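Local coordinates for protein 3'-5'-exonuclease (Saccharomyces cerevisiae, PDB 3E2V) that trims DNA from the 3' end as a magnesium-binding exonuclease and probably also cuts double-stranded DNA as an endonuclease, at residues A206-V218 and A259-N271. Numbering follows the deposited sequence.
Sequences ACDDFVQILERFV and AIDLQKLLNLSPN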
ATOM      1  N   ALA A 206      12.832  -1.746   9.799  1.00 15.56           N
ATOM      2  CA  ALA A 206      12.351  -1.393  11.127  1.00 15.70           C
ATOM      3  C   ALA A 206      11.625  -2.573  11.780  1.00 15.22           C
ATOM      4  O   ALA A 206      10.723  -2.365  12.577  1.00 14.80           O
ATOM      5  CB  ALA A 206      11.409  -0.197  11.023  1.00 15.29           C
ATOM      6  N   CYS A 207      12.010  -3.804  11.455  1.00 16.18           N
ATOM      7  CA  CYS A 207      11.169  -4.933  11.827  1.00 15.95           C
ATOM      8  C   CYS A 207      10.960  -5.055  13.330  1.00 16.02           C
ATOM      9  O   CYS A 207       9.819  -5.205  13.788  1.00 15.48           O
ATOM     10  CB  CYS A 207      11.705  -6.230  11.232  1.00 15.44           C
ATOM     11  SG  CYS A 207      10.474  -7.579  11.302  1.00 18.29           S
ATOM     12  N   ASP A 208      12.038  -4.999  14.110  1.00 16.19           N
ATOM     13  CA  ASP A 208      11.884  -5.213  15.547  1.00 16.17           C
ATOM     14  C   ASP A 208      10.985  -4.156  16.200  1.00 15.20           C
ATOM     15  O   ASP A 208      10.100  -4.505  16.986  1.00 15.08           O
ATOM     16  CB  ASP A 208      13.237  -5.296  16.262  1.00 16.78           C
ATOM     17  CG  ASP A 208      13.956  -6.607  16.010  1.00 20.05           C
ATOM     18  OD1 ASP A 208      13.327  -7.612  15.594  1.00 21.30           O
ATOM     19  OD2 ASP A 208      15.179  -6.630  16.244  1.00 22.89           O
ATOM     20  N   ASP A 209      11.181  -2.879  15.846  1.00 14.60           N
ATOM     21  CA  ASP A 209      10.356  -1.819  16.422  1.00 15.06           C
ATOM     22  C   ASP A 209       8.906  -1.895  15.942  1.00 14.29           C
ATOM     23  O   ASP A 209       7.982  -1.599  16.700  1.00 15.13           O
ATOM     24  CB  ASP A 209      10.924  -0.441  16.100  1.00 14.53           C
ATOM     25  CG  ASP A 209      12.179  -0.106  16.912  1.00 17.85           C
ATOM     26  OD1 ASP A 209      12.596  -0.927  17.760  1.00 20.57           O
ATOM     27  OD2 ASP A 209      12.750   0.980  16.701  1.00 17.21           O
ATOM     28  N   PHE A 210       8.713  -2.293  14.686  1.00 13.88           N
ATOM     29  CA  PHE A 210       7.376  -2.427  14.083  1.00 13.62           C
ATOM     30  C   PHE A 210       6.620  -3.520  14.825  1.00 14.24           C
ATOM     31  O   PHE A 210       5.478  -3.322  15.250  1.00 13.90           O
ATOM     32  CB  PHE A 210       7.599  -2.781  12.608  1.00 13.67           C
ATOM     33  CG  PHE A 210       6.353  -2.981  11.771  1.00 13.09           C
ATOM     34  CD1 PHE A 210       5.647  -1.892  11.262  1.00 11.42           C
ATOM     35  CD2 PHE A 210       5.981  -4.261  11.368  1.00 14.29           C
ATOM     36  CE1 PHE A 210       4.544  -2.082  10.407  1.00 13.46           C
ATOM     37  CE2 PHE A 210       4.872  -4.465  10.520  1.00 13.41           C
ATOM     38  CZ  PHE A 210       4.150  -3.360  10.058  1.00 13.63           C
ATOM     39  N   VAL A 211       7.274  -4.667  15.023  1.00 13.49           N
ATOM     40  CA  VAL A 211       6.653  -5.782  15.748  1.00 14.77           C
ATOM     41  C   VAL A 211       6.387  -5.415  17.204  1.00 14.87           C
ATOM     42  O   VAL A 211       5.335  -5.759  17.743  1.00 14.91           O
ATOM     43  CB  VAL A 211       7.509  -7.065  15.612  1.00 15.21           C
ATOM     44  CG1 VAL A 211       7.069  -8.148  16.622  1.00 18.37           C
ATOM     45  CG2 VAL A 211       7.401  -7.601  14.179  1.00 17.00           C
ATOM     46  N   GLN A 212       7.327  -4.708  17.837  1.00 15.29           N
ATOM     47  CA  GLN A 212       7.152  -4.303  19.223  1.00 16.25           C
ATOM     48  C   GLN A 212       5.877  -3.461  19.402  1.00 15.84           C
ATOM     49  O   GLN A 212       5.106  -3.676  20.340  1.00 16.37           O
ATOM     50  CB  GLN A 212       8.383  -3.533  19.703  1.00 16.89           C
ATOM     51  CG  GLN A 212       8.333  -3.181  21.182  1.00 20.49           C
ATOM     52  CD  GLN A 212       9.550  -2.405  21.642  1.00 25.88           C
ATOM     53  OE1 GLN A 212      10.109  -2.691  22.703  1.00 30.84           O
ATOM     54  NE2 GLN A 212       9.956  -1.406  20.864  1.00 27.53           N
ATOM     55  N   ILE A 213       5.653  -2.498  18.508  1.00 14.42           N
ATOM     56  CA  ILE A 213       4.463  -1.658  18.619  1.00 14.77           C
ATOM     57  C   ILE A 213       3.203  -2.473  18.336  1.00 14.48           C
ATOM     58  O   ILE A 213       2.226  -2.434  19.106  1.00 15.11           O
ATOM     59  CB  ILE A 213       4.571  -0.457  17.674  1.00 14.24           C
ATOM     60  CG1 ILE A 213       5.595   0.527  18.237  1.00 14.70           C
ATOM     61  CG2 ILE A 213       3.227   0.252  17.536  1.00 15.46           C
ATOM     62  CD1 ILE A 213       6.110   1.560  17.246  1.00 18.38           C
ATOM     63  N   LEU A 214       3.207  -3.229  17.242  1.00 14.62           N
ATOM     64  CA  LEU A 214       2.021  -4.002  16.903  1.00 14.21           C
ATOM     65  C   LEU A 214       1.660  -5.064  17.933  1.00 14.61           C
ATOM     66  O   LEU A 214       0.467  -5.333  18.154  1.00 14.51           O
ATOM     67  CB  LEU A 214       2.161  -4.638  15.512  1.00 14.34           C
ATOM     68  CG  LEU A 214       2.119  -3.623  14.370  1.00 14.92           C
ATOM     69  CD1 LEU A 214       2.561  -4.286  13.073  1.00 17.30           C
ATOM     70  CD2 LEU A 214       0.717  -3.058  14.206  1.00 15.00           C
ATOM     71  N   GLU A 215       2.672  -5.672  18.547  1.00 14.42           N
ATOM     72  CA  GLU A 215       2.413  -6.720  19.539  1.00 14.75           C
ATOM     73  C   GLU A 215       1.573  -6.196  20.694  1.00 14.39           C
ATOM     74  O   GLU A 215       0.720  -6.941  21.227  1.00 14.38           O
ATOM     75  CB  GLU A 215       3.715  -7.326  20.053  1.00 15.96           C
ATOM     76  CG  GLU A 215       3.522  -8.553  20.922  1.00 18.13           C
ATOM     77  CD  GLU A 215       3.414  -8.213  22.407  1.00 23.66           C
ATOM     78  OE1 GLU A 215       3.551  -7.026  22.782  1.00 22.73           O
ATOM     79  OE2 GLU A 215       3.196  -9.154  23.208  1.00 26.56           O
ATOM     80  N   ARG A 216       1.801  -4.938  21.089  1.00 14.39           N
ATOM     81  CA  ARG A 216       0.997  -4.362  22.173  1.00 15.04           C
ATOM     82  C   ARG A 216      -0.485  -4.275  21.813  1.00 14.53           C
ATOM     83  O   ARG A 216      -1.352  -4.469  22.667  1.00 15.03           O
ATOM     84  CB  ARG A 216       1.530  -2.997  22.609  1.00 16.21           C
ATOM     85  CG  ARG A 216       2.858  -3.115  23.321  1.00 19.06           C
ATOM     86  CD  ARG A 216       3.173  -1.869  24.140  1.00 24.87           C
ATOM     87  NE  ARG A 216       3.036  -0.642  23.364  1.00 29.96           N
ATOM     88  CZ  ARG A 216       4.007  -0.095  22.630  1.00 32.55           C
ATOM     89  NH1 ARG A 216       5.222  -0.639  22.576  1.00 35.82           N
ATOM     90  NH2 ARG A 216       3.766   1.008  21.954  1.00 32.63           N
ATOM     91  N   PHE A 217      -0.785  -3.993  20.542  1.00 13.80           N
ATOM     92  CA  PHE A 217      -2.166  -3.972  20.081  1.00 13.13           C
ATOM     93  C   PHE A 217      -2.730  -5.383  19.837  1.00 12.71           C
ATOM     94  O   PHE A 217      -3.927  -5.600  19.975  1.00 13.22           O
ATOM     95  CB  PHE A 217      -2.255  -3.159  18.788  1.00 13.91           C
ATOM     96  CG  PHE A 217      -2.110  -1.670  18.990  1.00 12.52           C
ATOM     97  CD1 PHE A 217      -3.244  -0.853  19.127  1.00 12.77           C
ATOM     98  CD2 PHE A 217      -0.848  -1.077  19.071  1.00 12.63           C
ATOM     99  CE1 PHE A 217      -3.109   0.529  19.327  1.00 13.09           C
ATOM    100  CE2 PHE A 217      -0.712   0.309  19.249  1.00 13.77           C
ATOM    101  CZ  PHE A 217      -1.840   1.106  19.391  1.00 13.31           C
ATOM    102  N   VAL A 218      -1.872  -6.327  19.449  1.00 12.56           N
ATOM    103  CA  VAL A 218      -2.317  -7.710  19.250  1.00 13.64           C
ATOM    104  C   VAL A 218      -2.757  -8.332  20.584  1.00 13.71           C
ATOM    105  O   VAL A 218      -3.820  -8.974  20.656  1.00 14.19           O
ATOM    106  CB  VAL A 218      -1.205  -8.569  18.565  1.00 13.64           C
ATOM    107  CG1 VAL A 218      -1.525 -10.072  18.669  1.00 13.74           C
ATOM    108  CG2 VAL A 218      -1.039  -8.149  17.098  1.00 15.41           C
ATOM    109  N   ALA A 259      14.501 -13.373   5.591  1.00 17.58           N
ATOM    110  CA  ALA A 259      13.779 -14.561   6.071  1.00 17.90           C
ATOM    111  C   ALA A 259      13.472 -14.467   7.571  1.00 17.68           C
ATOM    112  O   ALA A 259      12.398 -14.861   8.012  1.00 17.48           O
ATOM    113  CB  ALA A 259      14.568 -15.833   5.767  1.00 18.74           C
ATOM    114  N   ILE A 260      14.415 -13.934   8.348  1.00 18.22           N
ATOM    115  CA  ILE A 260      14.207 -13.755   9.786  1.00 18.99           C
ATOM    116  C   ILE A 260      13.085 -12.739  10.042  1.00 17.99           C
ATOM    117  O   ILE A 260      12.210 -12.966  10.881  1.00 17.22           O
ATOM    118  CB  ILE A 260      15.520 -13.319  10.496  1.00 19.23           C
ATOM    119  CG1 ILE A 260      16.569 -14.442  10.409  1.00 20.80           C
ATOM    120  CG2 ILE A 260      15.262 -12.975  11.964  1.00 21.09           C
ATOM    121  CD1 ILE A 260      18.005 -14.004  10.749  1.00 21.97           C
ATOM    122  N   ASP A 261      13.100 -11.643   9.290  1.00 17.01           N
ATOM    123  CA  ASP A 261      12.040 -10.636   9.415  1.00 16.44           C
ATOM    124  C   ASP A 261      10.686 -11.241   9.079  1.00 16.14           C
ATOM    125  O   ASP A 261       9.691 -10.985   9.780  1.00 15.27           O
ATOM    126  CB  ASP A 261      12.242  -9.478   8.433  1.00 17.04           C
ATOM    127  CG  ASP A 261      13.467  -8.659   8.708  1.00 20.63           C
ATOM    128  OD1 ASP A 261      13.935  -8.621   9.872  1.00 23.09           O
ATOM    129  OD2 ASP A 261      13.942  -8.028   7.724  1.00 23.50           O
ATOM    130  N   LEU A 262      10.637 -12.029   8.003  1.00 15.10           N
ATOM    131  CA  LEU A 262       9.375 -12.655   7.601  1.00 14.81           C
ATOM    132  C   LEU A 262       8.801 -13.510   8.726  1.00 14.63           C
ATOM    133  O   LEU A 262       7.615 -13.449   9.009  1.00 14.91           O
ATOM    134  CB  LEU A 262       9.534 -13.495   6.331  1.00 14.43           C
ATOM    135  CG  LEU A 262       8.287 -14.294   5.943  1.00 14.25           C
ATOM    136  CD1 LEU A 262       7.115 -13.357   5.585  1.00 15.86           C
ATOM    137  CD2 LEU A 262       8.581 -15.274   4.796  1.00 14.62           C
ATOM    138  N   GLN A 263       9.639 -14.336   9.354  1.00 15.02           N
ATOM    139  CA  GLN A 263       9.160 -15.191  10.426  1.00 15.48           C
ATOM    140  C   GLN A 263       8.651 -14.355  11.618  1.00 15.50           C
ATOM    141  O   GLN A 263       7.634 -14.698  12.224  1.00 15.46           O
ATOM    142  CB  GLN A 263      10.236 -16.195  10.828  1.00 16.46           C
ATOM    143  CG  GLN A 263      10.547 -17.210   9.726  1.00 18.60           C
ATOM    144  CD  GLN A 263       9.299 -17.955   9.253  1.00 21.15           C
ATOM    145  OE1 GLN A 263       8.518 -18.457  10.066  1.00 25.05           O
ATOM    146  NE2 GLN A 263       9.108 -18.027   7.941  1.00 21.21           N
ATOM    147  N   LYS A 264       9.323 -13.252  11.930  1.00 15.27           N
ATOM    148  CA  LYS A 264       8.830 -12.379  12.995  1.00 15.56           C
ATOM    149  C   LYS A 264       7.438 -11.844  12.657  1.00 15.60           C
ATOM    150  O   LYS A 264       6.563 -11.775  13.535  1.00 16.13           O
ATOM    151  CB  LYS A 264       9.795 -11.217  13.241  1.00 15.93           C
ATOM    152  CG  LYS A 264      11.129 -11.641  13.896  1.00 16.40           C
ATOM    153  CD  LYS A 264      12.142 -10.511  13.874  1.00 17.34           C
ATOM    154  CE  LYS A 264      13.401 -10.934  14.616  1.00 19.76           C
ATOM    155  NZ  LYS A 264      14.492  -9.924  14.532  1.00 23.54           N
ATOM    156  N   LEU A 265       7.226 -11.462  11.397  1.00 15.03           N
ATOM    157  CA  LEU A 265       5.926 -10.933  11.000  1.00 14.81           C
ATOM    158  C   LEU A 265       4.848 -12.018  11.031  1.00 14.93           C
ATOM    159  O   LEU A 265       3.749 -11.796  11.555  1.00 14.79           O
ATOM    160  CB  LEU A 265       6.013 -10.285   9.610  1.00 14.03           C
ATOM    161  CG  LEU A 265       6.898  -9.029   9.509  1.00 14.74           C
ATOM    162  CD1 LEU A 265       7.013  -8.632   8.055  1.00 16.19           C
ATOM    163  CD2 LEU A 265       6.307  -7.884  10.310  1.00 15.77           C
ATOM    164  N   LEU A 266       5.154 -13.197  10.490  1.00 16.03           N
ATOM    165  CA  LEU A 266       4.157 -14.274  10.435  1.00 16.76           C
ATOM    166  C   LEU A 266       3.746 -14.740  11.815  1.00 17.54           C
ATOM    167  O   LEU A 266       2.586 -15.119  12.021  1.00 18.62           O
ATOM    168  CB  LEU A 266       4.653 -15.463   9.600  1.00 16.49           C
ATOM    169  CG  LEU A 266       4.879 -15.180   8.116  1.00 16.04           C
ATOM    170  CD1 LEU A 266       5.580 -16.369   7.464  1.00 16.98           C
ATOM    171  CD2 LEU A 266       3.576 -14.869   7.368  1.00 16.11           C
ATOM    172  N   ASN A 267       4.685 -14.695  12.754  1.00 18.25           N
ATOM    173  CA  ASN A 267       4.444 -15.160  14.118  1.00 19.97           C
ATOM    174  C   ASN A 267       3.737 -14.119  14.986  1.00 19.88           C
ATOM    175  O   ASN A 267       3.181 -14.452  16.039  1.00 20.97           O
ATOM    176  CB  ASN A 267       5.763 -15.636  14.741  1.00 21.06           C
ATOM    177  CG  ASN A 267       6.235 -16.966  14.161  1.00 24.40           C
ATOM    178  OD1 ASN A 267       5.430 -17.848  13.851  1.00 29.18           O
ATOM    179  ND2 ASN A 267       7.543 -17.108  14.000  1.00 28.11           N
ATOM    180  N   LEU A 268       3.757 -12.863  14.552  1.00 19.03           N
ATOM    181  CA  LEU A 268       3.080 -11.791  15.280  1.00 18.88           C
ATOM    182  C   LEU A 268       1.574 -12.070  15.415  1.00 18.95           C
ATOM    183  O   LEU A 268       0.998 -11.859  16.487  1.00 19.68           O
ATOM    184  CB  LEU A 268       3.346 -10.446  14.581  1.00 19.24           C
ATOM    185  CG  LEU A 268       2.581  -9.190  14.991  1.00 20.14           C
ATOM    186  CD1 LEU A 268       2.943  -8.795  16.427  1.00 21.27           C
ATOM    187  CD2 LEU A 268       2.949  -8.070  14.037  1.00 19.85           C
ATOM    188  N   SER A 269       0.958 -12.563  14.335  1.00 17.52           N
ATOM    189  CA  SER A 269      -0.484 -12.816  14.289  1.00 16.90           C
ATOM    190  C   SER A 269      -0.822 -13.668  13.077  1.00 16.85           C
ATOM    191  O   SER A 269      -0.236 -13.478  12.020  1.00 16.09           O
ATOM    192  CB  SER A 269      -1.242 -11.495  14.157  1.00 17.38           C
ATOM    193  OG  SER A 269      -2.596 -11.711  13.797  1.00 17.20           O
ATOM    194  N   PRO A 270      -1.784 -14.592  13.211  1.00 16.75           N
ATOM    195  CA  PRO A 270      -2.258 -15.348  12.055  1.00 16.43           C
ATOM    196  C   PRO A 270      -2.914 -14.441  11.020  1.00 15.50           C
ATOM    197  O   PRO A 270      -3.126 -14.853   9.882  1.00 16.40           O
ATOM    198  CB  PRO A 270      -3.293 -16.312  12.663  1.00 17.17           C
ATOM    199  CG  PRO A 270      -3.689 -15.686  13.930  1.00 17.57           C
ATOM    200  CD  PRO A 270      -2.456 -15.026  14.447  1.00 18.04           C
ATOM    201  N   ASN A 271      -3.216 -13.206  11.427  1.00 15.28           N
ATOM    202  CA  ASN A 271      -3.894 -12.240  10.551  1.00 14.89           C
ATOM    203  C   ASN A 271      -2.944 -11.279   9.837  1.00 13.89           C
ATOM    204  O   ASN A 271      -3.399 -10.334   9.201  1.00 13.39           O
ATOM    205  CB  ASN A 271      -4.954 -11.476  11.349  1.00 15.24           C
ATOM    206  CG  ASN A 271      -6.198 -12.320  11.631  1.00 19.87           C
ATOM    207  OD1 ASN A 271      -6.513 -13.239  10.882  1.00 23.63           O
ATOM    208  ND2 ASN A 271      -6.905 -11.994  12.711  1.00 24.49           N
TER
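Leu268 reaches from helix 259-268 as a knob into a hole formed by Val211, Leu214, Glu215 and Val218 of helix 207-218. Its two methyls divide the work: CD2 lies 3.8 Å from Leu214 CB, whereas CD1 settles against the backbone, 3.8 Å from Glu215 CA, and also meets methyls of Val211 and Val218. With CG anti to the backbone N (chi1 170°), Leu268 carries both methyls onto helix 207-218. Further apolar packing comes from Leu265, whose CD2 approaches the edge of the Phe210 ring near its plane, 3.7 Å from CE2, and also touches Val211 CG2. One face of the same ring carries Leu214 CD1, and strand residues Leu201 and Met203 pack on Phe210 from the sheet side.

The axes run parallel within 4° at a closest approach of 10.4 Å. Each helix follows a parallel strand, 199-204 or 250-252, neighbours in the sheet, so these are adjacent outer helices of the TIM-barrel-type fold of TatD hydrolases. The second strand leads to His253, a magnesium ligand about 8 Å from Phe210, side chain to side chain.

The salt bridge lies near the N-terminal end of helix 207-218. Lys264, extended beyond CG, runs along the exposed margin and donates from NZ to the syn lone pair of Asp208 OD1 at 2.8 Å. An alanine in place of Lys264 would take away the ammonium group and would probably leave Asp208 without its cationic mate across this contact. Cys207 also packs against Asp261, its CB 3.5 Å from Asp261 OD1, while OD2 of that carboxylate accepts from the backbone N of Ser258.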